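Local coordinates for protein exosome complex component Rrp42 (Pyrococcus abyssi, PDB 2PO1) that is probably a non-catalytic subunit of the archaeal exosome, an RNA-degrading complex, in which it helps to shape the active site of Rrp41, at residues Lys67-Pro73 / Lys134-Phe140. Residues are numbered along the deposited sequence; the frame is centred on the assembly and turned at random.
With nucleotides of chain A.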
ATOM      1  N   LYS C  67      23.325  -1.508  -9.415  1.00 20.00           N
ATOM      2  CA  LYS C  67      23.421  -0.066  -9.535  1.00 21.75           C
ATOM      3  C   LYS C  67      23.892   0.425  -8.222  1.00 21.34           C
ATOM      4  O   LYS C  67      23.388  -0.021  -7.200  1.00 20.12           O
ATOM      5  CB  LYS C  67      22.044   0.571  -9.719  1.00 20.66           C
ATOM      6  CG  LYS C  67      21.253   0.067 -10.848  1.00 22.76           C
ATOM      7  CD  LYS C  67      21.791   0.663 -12.082  1.00 20.50           C
ATOM      8  CE  LYS C  67      21.161   2.040 -12.209  1.00 23.93           C
ATOM      9  NZ  LYS C  67      21.770   2.625 -13.382  1.00 24.28           N
ATOM     10  N   THR C  68      24.814   1.382  -8.247  1.00 22.36           N
ATOM     11  CA  THR C  68      25.360   1.945  -7.035  1.00 22.87           C
ATOM     12  C   THR C  68      25.133   3.445  -6.999  1.00 24.04           C
ATOM     13  O   THR C  68      25.037   4.093  -8.027  1.00 25.09           O
ATOM     14  CB  THR C  68      26.828   1.690  -6.999  1.00 23.82           C
ATOM     15  OG1 THR C  68      27.418   2.448  -8.050  1.00 27.18           O
ATOM     16  CG2 THR C  68      27.081   0.221  -7.238  1.00 19.94           C
ATOM     17  N   SER C  69      24.978   3.997  -5.806  1.00 24.19           N
ATOM     18  CA  SER C  69      25.070   5.422  -5.672  1.00 25.66           C
ATOM     19  C   SER C  69      25.764   5.705  -4.362  1.00 25.35           C
ATOM     20  O   SER C  69      26.272   4.800  -3.687  1.00 23.51           O
ATOM     21  CB  SER C  69      23.669   6.017  -5.681  1.00 27.25           C
ATOM     22  OG  SER C  69      22.932   5.337  -4.700  1.00 27.82           O
ATOM     23  N   LEU C  70      25.790   6.963  -3.986  1.00 26.81           N
ATOM     24  CA  LEU C  70      26.384   7.321  -2.738  1.00 27.70           C
ATOM     25  C   LEU C  70      25.265   7.742  -1.853  1.00 27.84           C
ATOM     26  O   LEU C  70      24.376   8.472  -2.279  1.00 27.87           O
ATOM     27  CB  LEU C  70      27.399   8.455  -2.930  1.00 30.00           C
ATOM     28  CG  LEU C  70      28.649   8.106  -3.758  1.00 30.32           C
ATOM     29  CD1 LEU C  70      29.579   9.336  -3.938  1.00 33.41           C
ATOM     30  CD2 LEU C  70      29.387   6.948  -3.113  1.00 29.37           C
ATOM     31  N   GLY C  71      25.298   7.289  -0.617  1.00 27.98           N
ATOM     32  CA  GLY C  71      24.287   7.678   0.333  1.00 28.98           C
ATOM     33  C   GLY C  71      24.873   7.590   1.717  1.00 31.31           C
ATOM     34  O   GLY C  71      26.036   7.274   1.884  1.00 30.71           O
ATOM     35  N   GLU C  72      24.045   7.868   2.707  1.00 33.05           N
ATOM     36  CA  GLU C  72      24.430   7.764   4.099  1.00 36.45           C
ATOM     37  C   GLU C  72      24.426   6.324   4.574  1.00 35.22           C
ATOM     38  O   GLU C  72      23.549   5.562   4.188  1.00 35.41           O
ATOM     39  CB  GLU C  72      23.421   8.524   4.951  1.00 36.48           C
ATOM     40  CG  GLU C  72      22.953   9.838   4.390  1.00 40.55           C
ATOM     41  CD  GLU C  72      22.116  10.629   5.405  1.00 43.15           C
ATOM     42  OE1 GLU C  72      21.536  10.024   6.342  1.00 46.96           O
ATOM     43  OE2 GLU C  72      22.033  11.872   5.270  1.00 53.50           O
ATOM     44  N   PRO C  73      25.363   5.940   5.451  1.00 36.94           N
ATOM     45  CA  PRO C  73      25.231   4.579   5.962  1.00 36.34           C
ATOM     46  C   PRO C  73      24.130   4.483   7.029  1.00 38.23           C
ATOM     47  O   PRO C  73      23.498   5.488   7.378  1.00 38.41           O
ATOM     48  CB  PRO C  73      26.598   4.290   6.565  1.00 36.94           C
ATOM     49  CG  PRO C  73      27.099   5.638   6.996  1.00 38.64           C
ATOM     50  CD  PRO C  73      26.513   6.652   6.045  1.00 38.15           C
ATOM     51  N   LYS C 134      28.778   9.073   7.048  1.00 38.92           N
ATOM     52  CA  LYS C 134      28.124  10.119   6.255  1.00 38.43           C
ATOM     53  C   LYS C 134      27.919   9.785   4.786  1.00 36.35           C
ATOM     54  O   LYS C 134      26.897  10.133   4.216  1.00 36.33           O
ATOM     55  CB  LYS C 134      28.921  11.427   6.355  1.00 41.40           C
ATOM     56  CG  LYS C 134      29.196  11.864   7.792  1.00 45.91           C
ATOM     57  CD  LYS C 134      28.338  13.075   8.208  1.00 55.02           C
ATOM     58  CE  LYS C 134      26.909  12.716   8.706  1.00 56.24           C
ATOM     59  NZ  LYS C 134      26.338  13.899   9.465  1.00 59.34           N
ATOM     60  N   ILE C 135      28.903   9.162   4.145  1.00 33.77           N
ATOM     61  CA  ILE C 135      28.807   8.927   2.718  1.00 31.69           C
ATOM     62  C   ILE C 135      29.467   7.630   2.403  1.00 29.77           C
ATOM     63  O   ILE C 135      30.679   7.512   2.498  1.00 28.78           O
ATOM     64  CB  ILE C 135      29.486  10.015   1.852  1.00 32.85           C
ATOM     65  CG1 ILE C 135      28.807  11.376   2.047  1.00 34.10           C
ATOM     66  CG2 ILE C 135      29.504   9.556   0.355  1.00 31.66           C
ATOM     67  CD1 ILE C 135      29.626  12.511   1.648  1.00 38.17           C
ATOM     68  N   VAL C 136      28.644   6.659   2.019  1.00 27.99           N
ATOM     69  CA  VAL C 136      29.109   5.360   1.638  1.00 26.53           C
ATOM     70  C   VAL C 136      28.518   4.994   0.270  1.00 26.02           C
ATOM     71  O   VAL C 136      27.556   5.619  -0.228  1.00 25.61           O
ATOM     72  CB  VAL C 136      28.778   4.305   2.717  1.00 26.29           C
ATOM     73  CG1 VAL C 136      29.260   4.788   4.057  1.00 26.75           C
ATOM     74  CG2 VAL C 136      27.292   4.045   2.785  1.00 24.97           C
ATOM     75  N   ARG C 137      29.145   4.025  -0.364  1.00 25.90           N
ATOM     76  CA  ARG C 137      28.569   3.440  -1.531  1.00 25.99           C
ATOM     77  C   ARG C 137      27.358   2.609  -1.131  1.00 23.89           C
ATOM     78  O   ARG C 137      27.374   1.882  -0.114  1.00 22.16           O
ATOM     79  CB  ARG C 137      29.586   2.592  -2.304  1.00 26.89           C
ATOM     80  CG  ARG C 137      29.488   2.985  -3.764  1.00 31.21           C
ATOM     81  CD  ARG C 137      30.435   2.244  -4.585  1.00 34.99           C
ATOM     82  NE  ARG C 137      31.752   2.873  -4.697  1.00 36.89           N
ATOM     83  CZ  ARG C 137      32.037   3.874  -5.512  1.00 34.86           C
ATOM     84  NH1 ARG C 137      33.281   4.301  -5.583  1.00 39.31           N
ATOM     85  NH2 ARG C 137      31.089   4.452  -6.244  1.00 35.93           N
ATOM     86  N   VAL C 138      26.314   2.771  -1.929  1.00 23.33           N
ATOM     87  CA  VAL C 138      25.072   2.030  -1.783  1.00 23.04           C
ATOM     88  C   VAL C 138      24.941   1.163  -3.014  1.00 22.73           C
ATOM     89  O   VAL C 138      24.954   1.656  -4.142  1.00 24.17           O
ATOM     90  CB  VAL C 138      23.903   3.006  -1.598  1.00 22.76           C
ATOM     91  CG1 VAL C 138      22.587   2.227  -1.402  1.00 24.17           C
ATOM     92  CG2 VAL C 138      24.190   3.821  -0.401  1.00 23.37           C
ATOM     93  N   VAL C 139      24.857  -0.139  -2.785  1.00 21.08           N
ATOM     94  CA  VAL C 139      24.820  -1.099  -3.875  1.00 20.87           C
ATOM     95  C   VAL C 139      23.485  -1.816  -3.879  1.00 19.02           C
ATOM     96  O   VAL C 139      23.136  -2.518  -2.903  1.00 20.07           O
ATOM     97  CB  VAL C 139      25.998  -2.125  -3.752  1.00 19.95           C
ATOM     98  CG1 VAL C 139      25.897  -3.199  -4.841  1.00 21.11           C
ATOM     99  CG2 VAL C 139      27.323  -1.400  -3.880  1.00 20.49           C
ATOM    100  N   PHE C 140      22.731  -1.587  -4.940  1.00 18.13           N
ATOM    101  CA  PHE C 140      21.485  -2.306  -5.209  1.00 17.15           C
ATOM    102  C   PHE C 140      21.707  -3.529  -6.111  1.00 17.23           C
ATOM    103  O   PHE C 140      22.178  -3.423  -7.266  1.00 19.01           O
ATOM    104  CB  PHE C 140      20.443  -1.374  -5.869  1.00 17.46           C
ATOM    105  CG  PHE C 140      20.092  -0.200  -5.066  1.00 18.83           C
ATOM    106  CD1 PHE C 140      20.819   0.971  -5.181  1.00 21.45           C
ATOM    107  CD2 PHE C 140      19.008  -0.234  -4.191  1.00 19.70           C
ATOM    108  CE1 PHE C 140      20.462   2.097  -4.415  1.00 24.85           C
ATOM    109  CE2 PHE C 140      18.666   0.897  -3.423  1.00 22.00           C
ATOM    110  CZ  PHE C 140      19.379   2.046  -3.549  1.00 18.22           C
TER
ATOM    111  P     A A   6      13.900   1.022  -2.737  1.00118.74           P
ATOM    112  OP1   A A   6      14.128  -0.331  -3.312  1.00113.97           O
ATOM    113  OP2   A A   6      14.458   2.208  -3.440  1.00126.77           O
ATOM    114  O5'   A A   6      14.482   1.057  -1.239  1.00114.40           O
ATOM    115  C5'   A A   6      15.893   0.986  -0.978  1.00113.03           C
ATOM    116  C4'   A A   6      16.232   0.186   0.281  1.00105.62           C
ATOM    117  O4'   A A   6      17.608   0.453   0.684  1.00107.79           O
ATOM    118  C3'   A A   6      15.396   0.467   1.529  1.00102.55           C
ATOM    119  O3'   A A   6      15.362  -0.728   2.303  1.00 94.01           O
ATOM    120  C2'   A A   6      16.187   1.601   2.198  1.00108.26           C
ATOM    121  O2'   A A   6      16.022   1.623   3.605  1.00107.57           O
ATOM    122  C1'   A A   6      17.644   1.304   1.816  1.00108.95           C
ATOM    123  N9    A A   6      18.440   2.471   1.441  1.00115.91           N
ATOM    124  C8    A A   6      18.602   2.952   0.174  1.00120.58           C
ATOM    125  N7    A A   6      19.369   4.009   0.094  1.00127.72           N
ATOM    126  C5    A A   6      19.746   4.248   1.407  1.00127.53           C
ATOM    127  C6    A A   6      20.568   5.240   2.006  1.00133.51           C
ATOM    128  N6    A A   6      21.176   6.204   1.306  1.00141.03           N
ATOM    129  N1    A A   6      20.743   5.204   3.349  1.00131.93           N
ATOM    130  C2    A A   6      20.138   4.239   4.048  1.00125.09           C
ATOM    131  N3    A A   6      19.347   3.261   3.590  1.00119.50           N
ATOM    132  C4    A A   6      19.183   3.308   2.253  1.00120.46           C
TER
HETATM  133  O   HOH W   1      28.295   5.222  -7.135  1.00 39.31           O
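K67, S69 and G71 pair with F140, V138 and V136 through six backbone hydrogen bonds, two per pair, in a regular antiparallel ladder that uses both N and O of all six residues. The straightest is V136 N to G71 O, with an N-H...O angle of 175°. The longest is K67 N to F140 O, 3.1 Å. Between these pairs, CA-H groups contact carbonyls already in use, as from T68 CA to V138 O. T68 N turns outward to E50 OE2; the backbone of R137 also bonds to M128.

On the T68, L70 and R137 face, a water lies 3.0 Å from T68 OG1 and accepts a weak bond from R137 NH2, in the guanidinium plane. R137 NH1 is held by the carbonyl of P170. T68 CG2 runs alongside V139 CG2.

The face of S69, V138 and F140 receives an RNA nucleotide, an adenylate of chain A. The F140 ring edge meets its C5' at CE2, 3.7 Å away. V138 CG1, anti to the backbone N (chi1 -178°), approaches N7, while CG2 packs against G71; bare G71 CA lies 3.6 Å from N6. Beyond G71, P73 CB rests 3.7 Å from V136 CG1.

T68 and R137 pack on V169 of strand 168-174, L70 on V181 and T183 of strand 181-184. In the five-stranded mixed sheet of this RNase PH-type domain, strand 60-71 lies between 51-57 and 135-147, whose R137 and V139 bond to V82 and T84 of parallel strand 82-89.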